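Local structure of Baccell_00856 (Bacteroides cellulosilyticus DSM 14838, 5MVH) at residues N314-F319 with D349-S354; V356-A361 with T372-F377; M96-G101 with Y173-K178. The protein probably hydrolyses glycosidic bonds to rhamnose, acting as a beta-propeller glycoside hydrolase with an unusual active-site location and catalytic apparatus. One frame throughout, in Å; residues are numbered along the deposited sequence.

Contact 1: N314-F319 with D349-S354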
loop_
_atom_site.group_PDB
_atom_site.type_symbol
_atom_site.label_atom_id
_atom_site.label_comp_id
_atom_site.label_asym_id
_atom_site.label_seq_id
_atom_site.Cartn_x
_atom_site.Cartn_y
_atom_site.Cartn_z
ATOM N N ASN A 314 20.324 -9.843 2.390
ATOM C CA ASN A 314 21.503 -10.576 1.977
ATOM C C ASN A 314 21.089 -11.979 1.551
ATOM O O ASN A 314 21.479 -13.009 2.154
ATOM C CB ASN A 314 22.537 -10.605 3.101
ATOM C CG ASN A 314 23.859 -11.163 2.641
ATOM O OD1 ASN A 314 24.199 -11.081 1.456
ATOM N ND2 ASN A 314 24.599 -11.759 3.556
ATOM N N ARG A 315 20.257 -12.002 0.527
ATOM C CA ARG A 315 19.668 -13.250 0.030
ATOM C C ARG A 315 20.659 -14.034 -0.826
ATOM O O ARG A 315 21.631 -13.487 -1.340
ATOM C CB ARG A 315 18.395 -12.973 -0.765
ATOM C CG ARG A 315 17.381 -12.080 -0.021
ATOM C CD ARG A 315 16.090 -11.902 -0.820
ATOM N NE ARG A 315 15.372 -13.160 -0.894
ATOM C CZ ARG A 315 15.369 -14.039 -1.908
ATOM N NH1 ARG A 315 16.026 -13.820 -3.045
ATOM N NH2 ARG A 315 14.683 -15.161 -1.761
ATOM N N HIS A 316 20.393 -15.323 -0.972
ATOM C CA HIS A 316 21.190 -16.177 -1.833
ATOM C C HIS A 316 20.379 -17.112 -2.737
ATOM O O HIS A 316 20.980 -17.894 -3.451
ATOM C CB HIS A 316 22.145 -17.008 -0.964
ATOM C CG HIS A 316 21.446 -17.910 -0.003
ATOM N ND1 HIS A 316 21.077 -19.199 -0.327
ATOM C CD2 HIS A 316 21.016 -17.699 1.264
ATOM C CE1 HIS A 316 20.456 -19.745 0.705
ATOM N NE2 HIS A 316 20.404 -18.856 1.682
ATOM N N THR A 317 19.047 -17.003 -2.742
ATOM C CA THR A 317 18.179 -17.888 -3.491
ATOM C C THR A 317 17.540 -17.131 -4.667
ATOM O O THR A 317 16.772 -16.177 -4.461
ATOM C CB THR A 317 17.048 -18.448 -2.620
ATOM O OG1 THR A 317 17.585 -18.928 -1.381
ATOM C CG2 THR A 317 16.325 -19.559 -3.338
ATOM N N PRO A 318 17.843 -17.556 -5.897
ATOM C CA PRO A 318 17.219 -16.934 -7.058
ATOM C C PRO A 318 15.717 -17.176 -7.190
ATOM O O PRO A 318 15.182 -18.203 -6.701
ATOM C CB PRO A 318 17.921 -17.587 -8.264
ATOM C CG PRO A 318 18.991 -18.432 -7.736
ATOM C CD PRO A 318 18.783 -18.637 -6.273
ATOM N N PHE A 319 15.060 -16.212 -7.845
ATOM C CA PHE A 319 13.763 -16.423 -8.463
ATOM C C PHE A 319 13.613 -15.456 -9.613
ATOM O O PHE A 319 14.426 -14.542 -9.774
ATOM C CB PHE A 319 12.604 -16.245 -7.463
ATOM C CG PHE A 319 12.448 -14.850 -6.929
ATOM C CD1 PHE A 319 11.589 -13.942 -7.565
ATOM C CD2 PHE A 319 13.095 -14.439 -5.766
ATOM C CE1 PHE A 319 11.438 -12.658 -7.087
ATOM C CE2 PHE A 319 12.942 -13.156 -5.286
ATOM C CZ PHE A 319 12.105 -12.259 -5.940
ATOM N N ASP A 349 9.924 -14.060 3.347
ATOM C CA ASP A 349 10.928 -14.669 2.457
ATOM C C ASP A 349 10.997 -16.191 2.684
ATOM O O ASP A 349 11.077 -16.665 3.847
ATOM C CB ASP A 349 12.251 -14.005 2.780
ATOM C CG ASP A 349 13.368 -14.279 1.765
ATOM O OD1 ASP A 349 13.392 -15.310 1.070
ATOM O OD2 ASP A 349 14.255 -13.399 1.686
ATOM N N GLU A 350 11.005 -16.952 1.592
ATOM C CA GLU A 350 11.193 -18.430 1.665
ATOM C C GLU A 350 12.499 -18.854 2.380
ATOM O O GLU A 350 12.550 -19.918 3.009
ATOM C CB GLU A 350 11.118 -19.085 0.280
ATOM C CG GLU A 350 12.215 -18.699 -0.709
ATOM C CD GLU A 350 12.237 -19.589 -1.955
ATOM O OE1 GLU A 350 12.866 -19.208 -2.952
ATOM O OE2 GLU A 350 11.621 -20.680 -1.946
ATOM N N GLU A 351 13.531 -18.012 2.297
ATOM C CA GLU A 351 14.767 -18.215 3.079
ATOM C C GLU A 351 14.560 -18.197 4.600
ATOM O O GLU A 351 15.354 -18.760 5.331
ATOM C CB GLU A 351 15.808 -17.163 2.715
ATOM C CG GLU A 351 16.287 -17.269 1.270
ATOM C CD GLU A 351 17.482 -16.393 0.961
ATOM O OE1 GLU A 351 17.851 -15.543 1.801
ATOM O OE2 GLU A 351 18.049 -16.562 -0.133
ATOM N N ARG A 352 13.523 -17.521 5.063
ATOM C CA ARG A 352 13.202 -17.466 6.471
ATOM C C ARG A 352 11.925 -18.239 6.810
ATOM O O ARG A 352 11.238 -17.892 7.760
ATOM C CB ARG A 352 13.102 -16.004 6.909
ATOM C CG ARG A 352 14.344 -15.216 6.559
ATOM C CD ARG A 352 14.324 -13.841 7.179
ATOM N NE ARG A 352 14.469 -13.923 8.631
ATOM C CZ ARG A 352 15.615 -13.920 9.304
ATOM N NH1 ARG A 352 16.789 -13.797 8.691
ATOM N NH2 ARG A 352 15.581 -14.034 10.625
ATOM N N GLY A 353 11.629 -19.284 6.033
ATOM C CA GLY A 353 10.438 -20.099 6.216
ATOM C C GLY A 353 9.114 -19.405 5.974
ATOM O O GLY A 353 8.098 -19.810 6.519
ATOM N N SER A 354 9.120 -18.326 5.198
ATOM C CA SER A 354 7.895 -17.561 4.880
ATOM C C SER A 354 7.151 -17.052 6.112
ATOM O O SER A 354 5.925 -16.959 6.137
ATOM C CB SER A 354 7.008 -18.380 3.957
ATOM O OG SER A 354 7.709 -18.674 2.760
HETATM O O HOH W 1 14.042 -16.848 -3.426
HETATM O O HOH W 2 13.084 -19.930 -5.483
HETATM O O HOH W 3 13.557 -17.596 -4.779
#

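Contact 2: V356-A361 with T372-F377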
loop_
_atom_site.group_PDB
_atom_site.type_symbol
_atom_site.label_atom_id
_atom_site.label_comp_id
_atom_site.label_asym_id
_atom_site.label_seq_id
_atom_site.Cartn_x
_atom_site.Cartn_y
_atom_site.Cartn_z
ATOM N N VAL A 356 6.549 -13.884 8.966
ATOM C CA VAL A 356 6.583 -12.430 9.000
ATOM C C VAL A 356 7.969 -12.068 9.503
ATOM O O VAL A 356 8.352 -12.535 10.566
ATOM C CB VAL A 356 5.534 -11.856 9.968
ATOM C CG1 VAL A 356 5.689 -10.326 10.060
ATOM C CG2 VAL A 356 4.129 -12.292 9.519
ATOM N N SER A 357 8.700 -11.230 8.764
ATOM C CA SER A 357 10.063 -10.846 9.137
ATOM C C SER A 357 10.232 -9.332 9.164
ATOM O O SER A 357 9.506 -8.585 8.473
ATOM C CB SER A 357 11.067 -11.444 8.176
ATOM O OG SER A 357 11.053 -12.852 8.284
ATOM N N LEU A 358 11.181 -8.916 10.000
ATOM C CA LEU A 358 11.551 -7.533 10.206
ATOM C C LEU A 358 13.026 -7.346 9.888
ATOM O O LEU A 358 13.891 -8.023 10.470
ATOM C CB LEU A 358 11.295 -7.098 11.644
ATOM C CG LEU A 358 11.869 -5.748 12.082
ATOM C CD1 LEU A 358 11.288 -4.618 11.263
ATOM C CD2 LEU A 358 11.660 -5.529 13.582
ATOM N N ALA A 359 13.293 -6.419 8.971
ATOM C CA ALA A 359 14.625 -5.879 8.764
ATOM C C ALA A 359 14.613 -4.498 9.411
ATOM O O ALA A 359 13.795 -3.652 9.050
ATOM C CB ALA A 359 14.938 -5.792 7.273
ATOM N N HIS A 360 15.478 -4.274 10.401
ATOM C CA HIS A 360 15.458 -3.028 11.169
ATOM C C HIS A 360 16.793 -2.325 11.054
ATOM O O HIS A 360 17.818 -2.983 11.157
ATOM C CB HIS A 360 15.136 -3.300 12.638
ATOM C CG HIS A 360 15.165 -2.081 13.503
ATOM N ND1 HIS A 360 16.271 -1.720 14.236
ATOM C CD2 HIS A 360 14.218 -1.141 13.765
ATOM C CE1 HIS A 360 16.017 -0.607 14.906
ATOM N NE2 HIS A 360 14.773 -0.237 14.645
ATOM N N ALA A 361 16.772 -0.998 10.833
ATOM C CA ALA A 361 17.975 -0.191 10.846
ATOM C C ALA A 361 17.803 0.897 11.880
ATOM O O ALA A 361 16.816 1.626 11.853
ATOM C CB ALA A 361 18.225 0.418 9.479
ATOM N N THR A 372 14.867 -10.103 12.127
ATOM C CA THR A 372 14.162 -10.756 13.214
ATOM C C THR A 372 12.860 -11.318 12.656
ATOM O O THR A 372 12.153 -10.617 11.922
ATOM C CB THR A 372 13.821 -9.777 14.357
ATOM O OG1 THR A 372 12.940 -8.765 13.864
ATOM C CG2 THR A 372 15.040 -9.094 14.935
ATOM N N ASP A 373 12.552 -12.573 12.970
ATOM C CA ASP A 373 11.251 -13.145 12.612
ATOM C C ASP A 373 10.227 -12.749 13.645
ATOM O O ASP A 373 10.498 -12.805 14.850
ATOM C CB ASP A 373 11.332 -14.668 12.472
ATOM C CG ASP A 373 12.149 -15.094 11.264
ATOM O OD1 ASP A 373 12.243 -14.292 10.302
ATOM O OD2 ASP A 373 12.730 -16.216 11.264
ATOM N N LEU A 374 9.063 -12.311 13.171
ATOM C CA LEU A 374 7.977 -11.849 14.070
ATOM C C LEU A 374 6.871 -12.859 14.325
ATOM O O LEU A 374 6.057 -12.672 15.239
ATOM C CB LEU A 374 7.409 -10.555 13.509
ATOM C CG LEU A 374 8.432 -9.457 13.206
ATOM C CD1 LEU A 374 7.723 -8.198 12.749
ATOM C CD2 LEU A 374 9.290 -9.164 14.427
ATOM N N THR A 375 6.823 -13.910 13.512
ATOM C CA THR A 375 5.972 -15.070 13.717
ATOM C C THR A 375 6.853 -16.323 13.729
ATOM O O THR A 375 7.890 -16.365 13.061
ATOM C CB THR A 375 4.891 -15.227 12.615
ATOM O OG1 THR A 375 5.497 -15.372 11.319
ATOM C CG2 THR A 375 3.982 -14.034 12.590
ATOM N N ASN A 376 6.414 -17.346 14.459
ATOM C CA ASN A 376 7.116 -18.638 14.512
ATOM C C ASN A 376 6.530 -19.633 13.524
ATOM O O ASN A 376 6.951 -20.794 13.491
ATOM C CB ASN A 376 7.150 -19.221 15.951
ATOM C CG ASN A 376 5.775 -19.618 16.500
ATOM O OD1 ASN A 376 4.768 -19.711 15.782
ATOM N ND2 ASN A 376 5.742 -19.900 17.795
ATOM N N PHE A 377 5.546 -19.175 12.740
ATOM C CA PHE A 377 4.820 -20.002 11.805
ATOM C C PHE A 377 4.857 -19.310 10.428
ATOM O O PHE A 377 4.992 -18.082 10.375
ATOM C CB PHE A 377 3.369 -20.242 12.299
ATOM C CG PHE A 377 2.552 -18.974 12.516
ATOM C CD1 PHE A 377 1.877 -18.357 11.454
ATOM C CD2 PHE A 377 2.449 -18.403 13.776
ATOM C CE1 PHE A 377 1.128 -17.189 11.645
ATOM C CE2 PHE A 377 1.704 -17.238 13.985
ATOM C CZ PHE A 377 1.034 -16.628 12.914
#

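Contact 3: M96-G101 with Y173-K178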
loop_
_atom_site.group_PDB
_atom_site.type_symbol
_atom_site.label_atom_id
_atom_site.label_comp_id
_atom_site.label_asym_id
_atom_site.label_seq_id
_atom_site.Cartn_x
_atom_site.Cartn_y
_atom_site.Cartn_z
ATOM N N MET A 96 -10.659 3.492 4.808
ATOM C CA MET A 96 -10.115 4.678 5.470
ATOM C C MET A 96 -11.242 5.401 6.204
ATOM O O MET A 96 -12.420 5.232 5.870
ATOM C CB MET A 96 -9.480 5.591 4.418
ATOM C CG MET A 96 -8.743 6.805 4.942
ATOM S SD MET A 96 -7.435 6.448 6.112
ATOM C CE MET A 96 -6.488 5.182 5.269
ATOM N N LEU A 97 -10.899 6.156 7.244
ATOM C CA LEU A 97 -11.868 7.033 7.901
ATOM C C LEU A 97 -11.567 8.479 7.520
ATOM O O LEU A 97 -10.404 8.863 7.420
ATOM C CB LEU A 97 -11.857 6.862 9.417
ATOM C CG LEU A 97 -12.655 5.668 9.961
ATOM C CD1 LEU A 97 -11.971 4.358 9.600
ATOM C CD2 LEU A 97 -12.884 5.792 11.465
ATOM N N ASP A 98 -12.621 9.266 7.326
ATOM C CA ASP A 98 -12.481 10.708 7.175
ATOM C C ASP A 98 -12.432 11.340 8.571
ATOM O O ASP A 98 -12.576 10.659 9.589
ATOM C CB ASP A 98 -13.544 11.324 6.244
ATOM C CG ASP A 98 -14.969 11.189 6.764
ATOM O OD1 ASP A 98 -15.188 11.193 7.991
ATOM O OD2 ASP A 98 -15.882 11.086 5.909
ATOM N N GLY A 99 -12.191 12.644 8.595
ATOM C CA GLY A 99 -12.035 13.402 9.824
ATOM C C GLY A 99 -13.219 13.392 10.764
ATOM O O GLY A 99 -13.023 13.541 11.975
ATOM N N GLU A 100 -14.426 13.189 10.234
ATOM C CA GLU A 100 -15.630 13.025 11.070
ATOM C C GLU A 100 -15.876 11.603 11.550
ATOM O O GLU A 100 -16.826 11.382 12.266
ATOM C CB GLU A 100 -16.882 13.488 10.327
ATOM C CG GLU A 100 -17.013 14.981 10.115
ATOM C CD GLU A 100 -18.314 15.337 9.411
ATOM O OE1 GLU A 100 -19.387 14.957 9.898
ATOM O OE2 GLU A 100 -18.265 15.981 8.361
ATOM N N GLY A 101 -15.048 10.640 11.147
ATOM C CA GLY A 101 -15.171 9.240 11.570
ATOM C C GLY A 101 -15.971 8.299 10.681
ATOM O O GLY A 101 -16.122 7.120 11.044
ATOM N N TYR A 173 -12.014 13.989 -1.513
ATOM C CA TYR A 173 -13.269 14.083 -0.764
ATOM C C TYR A 173 -13.246 15.251 0.185
ATOM O O TYR A 173 -12.379 15.317 1.069
ATOM C CB TYR A 173 -13.500 12.832 0.043
ATOM C CG TYR A 173 -14.804 12.767 0.775
ATOM C CD1 TYR A 173 -16.013 12.622 0.074
ATOM C CD2 TYR A 173 -14.850 12.780 2.158
ATOM C CE1 TYR A 173 -17.218 12.523 0.746
ATOM C CE2 TYR A 173 -16.060 12.671 2.834
ATOM C CZ TYR A 173 -17.232 12.538 2.124
ATOM O OH TYR A 173 -18.440 12.433 2.779
ATOM N N SER A 174 -14.200 16.165 0.028
ATOM C CA SER A 174 -14.391 17.194 1.027
ATOM C C SER A 174 -15.358 16.669 2.080
ATOM O O SER A 174 -16.538 16.455 1.785
ATOM C CB SER A 174 -14.930 18.489 0.403
ATOM O OG SER A 174 -15.507 19.279 1.427
ATOM N N VAL A 175 -14.863 16.480 3.302
ATOM C CA VAL A 175 -15.685 16.019 4.416
ATOM C C VAL A 175 -16.788 17.018 4.826
ATOM O O VAL A 175 -17.890 16.619 5.201
ATOM C CB VAL A 175 -14.824 15.598 5.634
ATOM C CG1 VAL A 175 -14.125 16.791 6.296
ATOM C CG2 VAL A 175 -15.660 14.809 6.645
ATOM N N LYS A 176 -16.501 18.310 4.745
ATOM C CA LYS A 176 -17.525 19.320 4.995
ATOM C C LYS A 176 -18.659 19.254 3.962
ATOM O O LYS A 176 -19.828 19.237 4.320
ATOM C CB LYS A 176 -16.890 20.724 5.049
ATOM N N GLU A 177 -18.312 19.176 2.682
ATOM C CA GLU A 177 -19.300 19.207 1.614
ATOM C C GLU A 177 -19.939 17.827 1.390
ATOM O O GLU A 177 -20.942 17.738 0.687
ATOM C CB GLU A 177 -18.685 19.690 0.283
ATOM C CG GLU A 177 -17.779 20.933 0.325
ATOM C CD GLU A 177 -18.492 22.197 0.728
ATOM O OE1 GLU A 177 -19.594 22.448 0.190
ATOM O OE2 GLU A 177 -17.956 22.944 1.590
ATOM N N LYS A 178 -19.351 16.763 1.959
ATOM C CA LYS A 178 -19.740 15.376 1.675
ATOM C C LYS A 178 -19.723 15.115 0.162
ATOM O O LYS A 178 -20.693 14.581 -0.387
ATOM C CB LYS A 178 -21.117 15.050 2.279
ATOM C CG LYS A 178 -21.202 15.235 3.779
ATOM C CD LYS A 178 -22.512 14.687 4.334
ATOM C CE LYS A 178 -22.690 15.038 5.814
ATOM N NZ LYS A 178 -21.781 14.261 6.696
HETATM O O HOH W 4 -18.327 12.040 5.369
HETATM O O HOH W 5 -21.792 14.426 9.337
HETATM O O HOH W 6 -19.052 14.452 6.513
#

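Contact 1: N314-F319 with D349-S354
Arg315 and Asp349 form a side-on, two-pronged salt bridge: NE of Arg315 lies 2.8 Å from OD2 of Asp349, and NH2 of Arg315 is 3.1 Å from OD1 of the same carboxylate. Both oxygens lie close to the guanidinium plane and are met on their syn sides. OD1 has a second donor, the backbone N of Glu351, which approaches from the opposite face of the carboxylate and closes an Asx turn. The acid that binds the arginine thus also shapes the loop that carries it.

Glu351 supplies the second anchor. Its OE2 takes the backbone N-H of His316 on the syn lone pair (N to OE2, 2.8 Å) and the hydroxyl of Thr317 on the anti side (OG1 to OE2, 2.7 Å), while the N-H of Thr317 adds a weak bond. These bonds join neighbouring blades of the propeller: residues 314-319 follow the last strand of one four-stranded sheet, 307-311, whereas 349-354 link strands 342-347 and 357-361 of the next.

Between these bonds the flat groups stack in layers, with the Glu351 carboxylate sandwiched between the guanidinium of Arg315 and the ring of His316. The guanidinium plane is tilted 18° from the carboxylate, and Glu351 OE2 lies 4.0 Å from Arg315 NH2, a long, out-of-plane attraction of charges alone. On the other side, His316 has CG between its backbone N and carbonyl carbon (chi1 61°), which swings the ring over the acid until CD2 is 3.5 Å from Glu351 OE2. Farther out, the other oxygen of Glu351, OE1, rests 3.4 Å from CA of Arg315. At the margin, the methyl CG2 of Thr317 touches OE1 of Glu350 at 3.5 Å.

Contact 2: V356-A361 with T372-F377
Ser357 and Leu358 pair with Asp373 and Thr372, and Val356 meets Leu374, where the third and fourth strands of a propeller blade, 357-361 and 369-373, run antiparallel as a beta hairpin.

Backbone bonds set the register. Leu358 and Thr372 are a hydrogen-bonded pair, with Leu358 N 2.7 Å from Thr372 O and Thr372 N returning the bond to Leu358 O. Ser357 and Asp373 follow as a non-hydrogen-bonded pair, and beyond them Leu374 N reaches Val356 O at 2.7 Å.

Polar side chains add to the pairing. Thr375 uses its side chain in place of a backbone carbonyl: with OG1 set between its own N and carbonyl carbon (chi1 60°), the hydroxyl accepts the N-H of Val356 at 3.0 Å from N to OG1 and gives its proton to the carbonyl of Phe377, so one oxygen links Val356 to Phe377. On the sheet face of Ser357 and Asp373, the serine OG donates to OD1 of Asp373 at 2.7 Å, meeting it on the anti side and 26° out of the carboxylate plane. That acid is also held by two arginines, Arg352 at OD1 and Arg355 at OD2, which probably keep it ionised.

Apolar contacts gather on the face of Leu358 and Thr372. Leu374 sends CD1 to within 3.9 Å of CB of Leu358, and its side chain also touches Leu423 and Val425 of strand 418-425. Val356 crosses Leu374 at about a right angle, its CG1 packing 3.9 Å from CB of Leu374, while its CG2 meets CG2 of Thr375 at 3.5 Å. Thr372 runs alongside Leu358, its polar OG1 lying against the leucine CB at 3.2 Å.

Contact 3: M96-G101 with Y173-K178
Val175 has CG1 between its backbone N and carbonyl carbon (chi1 68°), which leaves CG2 anti to the nitrogen and aimed at Asp98 and Glu100. Asp98 adopts the same kind of first torsion (chi1 64°), folding its carboxylate back over its own turn, where OD1 takes a weak bond from the N-H of Glu100 and a further hydrogen bond from Tyr102 N. Glu100, extended beyond CG, passes obliquely across the valine methyl. The single methyl CG2 of Val175 is therefore shared, 3.7 Å from CG of Asp98 and 3.3 Å from OE2 of Glu100.

Asp98 opens the type I turn that ends at Gly101 and joins strands 93-97 and 103-107 of one propeller blade. Residues 173-178 form a bend of the next blade, between its third and fourth strands, 167-174 and 179-184, so the contact brings two hairpin ends together. Asp98 OD2 comes to 3.5 Å from CE2 of Tyr173, the carboxylate and ring lying in parallel planes. A water bonded to both Asp98 OD2 and Tyr173 OH bridges them, while His104 binds the same OD2 and Arg118 the phenol oxygen.

Beyond these, OE2 of Glu100 lies 3.2 Å from the carbonyl O of Val175. These two acceptors are reconciled by a water that donates to both and accepts from NZ of Lys178. A second water spans Glu100 OE1 and the same ammonium, the charged atoms standing 4.1 Å apart. Replacing Glu100 with an alanine would probably leave Lys178 without its nearby acidic mate and deprive each of the two waters of one partner, and would uncover one side of the valine methyl. Acid and base are thus linked through water, short of a direct salt bridge, and the shared water probably eases the repulsion between two close acceptors.

How the contacts relate
From the N terminus, contact 3 comes first: it returns the chain from the turn at 96-101 to the bend at 173-178, closing a loop of 71 residues and joining two successive blades. Contact 1 follows, with 29 residues between its segments, and again ties one blade to the next. Contact 2 then closes a hairpin within a blade, with 10 residues between the segments. The three run in series, none nested in or crossing another. Contacts 1 and 2 are neighbours, their centres 13 Å apart and linked by the salt bridge from Arg352 to Asp373. Contact 3 lies across the chain's centre from both, its centre about 42 Å from that of contact 1.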